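Local coordinates for protein restriction endonuclease R.BpuJI (PDB 2VLA) that probably cuts DNA as a restriction endonuclease, here its recognition domain, which binds the cognate DNA sequence, at residues N4-F9 / I160-L165. Numbering follows the deposited sequence.
Sequences NPEEQF and IAYYVL
The Gln8 carboxamide lies flat over one face of the Tyr162 ring, the two planes only 13° apart, with NE2 offset toward the rim, 3.6 Å from Tyr162 CE1. Tyr163 CG sits at the ring's edge, in plane, and so does a water bound to Tyr162 OH at 2.7 Å. Pro5 CB approaches the same ring obliquely, 3.7 Å from Tyr162 CE2, while Pro5 CG comes within 4.1 Å of Tyr163 CD1, so that the proline packs against both tyrosines, whose rings also touch each other. The ring of Tyr163 in turn carries Tyr162 CD2 over its centre. Tyr162 extends its ring toward Pro5 and Glu6 because its CG stands opposite the backbone N (chi1 -178°). The bend of Gln8 at chi2 folds its amide back, and NE2 bridges two carbonyls: Tyr162 O at 3.0 Å, on a lone pair and nearly straight at the hydrogen (167°), and Pro5 O at 2.8 Å. Gln8 OE1 is taken up by Asn166, fixing the rotation of the amide. Were Gln8 shortened to an alanine, both carbonyls would probably lose this donor and one face of Tyr162 its amide cover. Asp187 holds the hydroxyl of Tyr163. Asn4 OD1 accepts from Glu6 N in an Asx turn that opens the type I turn Asn4-Glu7. The turn presents Pro5, and Gln8 just after it ties the N-terminal loop of the recognition domain to the C-terminal end of helix 157-165, where a wider pi-type turn spans 161-165.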
loop_
_atom_site.group_PDB
_atom_site.type_symbol
_atom_site.label_atom_id
_atom_site.label_comp_id
_atom_site.label_asym_id
_atom_site.label_seq_id
_atom_site.Cartn_x
_atom_site.Cartn_y
_atom_site.Cartn_z
ATOM N N ASN A 4 1.499 13.007 19.912
ATOM C CA ASN A 4 0.745 14.164 19.509
ATOM C C ASN A 4 0.357 14.032 18.074
ATOM O O ASN A 4 1.160 14.301 17.182
ATOM C CB ASN A 4 1.560 15.439 19.707
ATOM C CG ASN A 4 0.786 16.679 19.339
ATOM O OD1 ASN A 4 -0.425 16.620 19.080
ATOM N ND2 ASN A 4 1.468 17.816 19.315
ATOM N N PRO A 5 -0.885 13.620 17.828
ATOM C CA PRO A 5 -1.368 13.444 16.452
ATOM C C PRO A 5 -1.541 14.751 15.708
ATOM O O PRO A 5 -1.795 14.741 14.526
ATOM C CB PRO A 5 -2.708 12.735 16.643
ATOM C CG PRO A 5 -3.161 13.142 17.987
ATOM C CD PRO A 5 -1.902 13.241 18.818
ATOM N N GLU A 6 -1.412 15.877 16.397
ATOM C CA GLU A 6 -1.561 17.164 15.735
ATOM C C GLU A 6 -0.527 17.341 14.624
ATOM O O GLU A 6 -0.766 18.049 13.681
ATOM C CB GLU A 6 -1.497 18.325 16.745
ATOM C CG GLU A 6 -2.858 18.644 17.369
ATOM C CD GLU A 6 -2.841 19.850 18.317
ATOM O OE1 GLU A 6 -1.896 20.671 18.250
ATOM O OE2 GLU A 6 -3.797 19.982 19.112
ATOM N N GLU A 7 0.634 16.699 14.755
ATOM C CA GLU A 7 1.624 16.668 13.666
ATOM C C GLU A 7 1.141 15.733 12.550
ATOM O O GLU A 7 1.101 14.529 12.708
ATOM C CB GLU A 7 2.985 16.213 14.184
ATOM C CG GLU A 7 3.610 17.157 15.186
ATOM C CD GLU A 7 4.944 16.641 15.752
ATOM O OE1 GLU A 7 5.430 15.576 15.310
ATOM O OE2 GLU A 7 5.515 17.320 16.639
ATOM N N GLN A 8 0.733 16.317 11.450
ATOM C CA GLN A 8 0.115 15.561 10.382
ATOM C C GLN A 8 1.014 15.540 9.160
ATOM O O GLN A 8 1.781 16.466 8.931
ATOM C CB GLN A 8 -1.251 16.193 10.018
ATOM C CG GLN A 8 -2.327 16.027 11.085
ATOM C CD GLN A 8 -2.987 14.644 11.040
ATOM O OE1 GLN A 8 -3.656 14.303 10.076
ATOM N NE2 GLN A 8 -2.789 13.846 12.101
ATOM N N PHE A 9 0.906 14.477 8.361
ATOM C CA PHE A 9 1.783 14.306 7.210
ATOM C C PHE A 9 1.116 13.449 6.165
ATOM O O PHE A 9 0.812 12.294 6.414
ATOM C CB PHE A 9 3.121 13.667 7.659
ATOM C CG PHE A 9 4.134 13.495 6.534
ATOM C CD1 PHE A 9 4.106 12.377 5.728
ATOM C CD2 PHE A 9 5.099 14.453 6.300
ATOM C CE1 PHE A 9 5.017 12.219 4.699
ATOM C CE2 PHE A 9 6.017 14.301 5.285
ATOM C CZ PHE A 9 5.969 13.184 4.477
ATOM N N ILE A 160 -8.694 6.070 11.880
ATOM C CA ILE A 160 -7.487 5.469 11.333
ATOM C C ILE A 160 -6.737 6.468 10.437
ATOM O O ILE A 160 -5.503 6.485 10.400
ATOM C CB ILE A 160 -7.804 4.184 10.566
ATOM C CG1 ILE A 160 -8.441 3.150 11.503
ATOM C CG2 ILE A 160 -6.549 3.614 9.934
ATOM C CD1 ILE A 160 -9.038 1.942 10.767
ATOM N N ALA A 161 -7.478 7.339 9.761
ATOM C CA ALA A 161 -6.874 8.368 8.950
ATOM C C ALA A 161 -6.078 9.359 9.789
ATOM O O ALA A 161 -4.922 9.618 9.500
ATOM C CB ALA A 161 -7.965 9.116 8.124
ATOM N N TYR A 162 -6.721 9.958 10.786
ATOM C CA TYR A 162 -6.117 11.077 11.515
ATOM C C TYR A 162 -5.064 10.592 12.479
ATOM O O TYR A 162 -3.999 11.191 12.594
ATOM C CB TYR A 162 -7.188 11.840 12.294
ATOM C CG TYR A 162 -6.654 13.043 13.039
ATOM C CD1 TYR A 162 -6.440 14.246 12.387
ATOM C CD2 TYR A 162 -6.292 12.947 14.384
ATOM C CE1 TYR A 162 -5.905 15.334 13.053
ATOM C CE2 TYR A 162 -5.758 14.034 15.068
ATOM C CZ TYR A 162 -5.569 15.225 14.398
ATOM O OH TYR A 162 -5.052 16.316 15.076
ATOM N N TYR A 163 -5.391 9.537 13.203
ATOM C CA TYR A 163 -4.526 9.109 14.310
ATOM C C TYR A 163 -3.399 8.179 13.873
ATOM O O TYR A 163 -2.397 8.039 14.595
ATOM C CB TYR A 163 -5.344 8.460 15.419
ATOM C CG TYR A 163 -6.296 9.395 16.138
ATOM C CD1 TYR A 163 -5.860 10.196 17.178
ATOM C CD2 TYR A 163 -7.640 9.460 15.783
ATOM C CE1 TYR A 163 -6.724 11.040 17.853
ATOM C CE2 TYR A 163 -8.510 10.308 16.442
ATOM C CZ TYR A 163 -8.051 11.075 17.492
ATOM O OH TYR A 163 -8.939 11.906 18.139
ATOM N N VAL A 164 -3.537 7.541 12.715
ATOM C CA VAL A 164 -2.565 6.545 12.246
ATOM C C VAL A 164 -1.959 6.908 10.891
ATOM O O VAL A 164 -0.800 7.328 10.828
ATOM C CB VAL A 164 -3.183 5.138 12.203
ATOM C CG1 VAL A 164 -2.190 4.105 11.671
ATOM C CG2 VAL A 164 -3.725 4.758 13.565
ATOM N N LEU A 165 -2.766 6.888 9.805
ATOM C CA LEU A 165 -2.171 6.914 8.471
ATOM C C LEU A 165 -1.773 8.310 7.980
ATOM O O LEU A 165 -1.048 8.430 6.989
ATOM C CB LEU A 165 -3.053 6.220 7.452
ATOM C CG LEU A 165 -3.017 4.691 7.514
ATOM C CD1 LEU A 165 -4.051 4.127 6.548
ATOM C CD2 LEU A 165 -1.619 4.117 7.187
HETATM O O HOH W 1 -4.208 18.391 13.553
#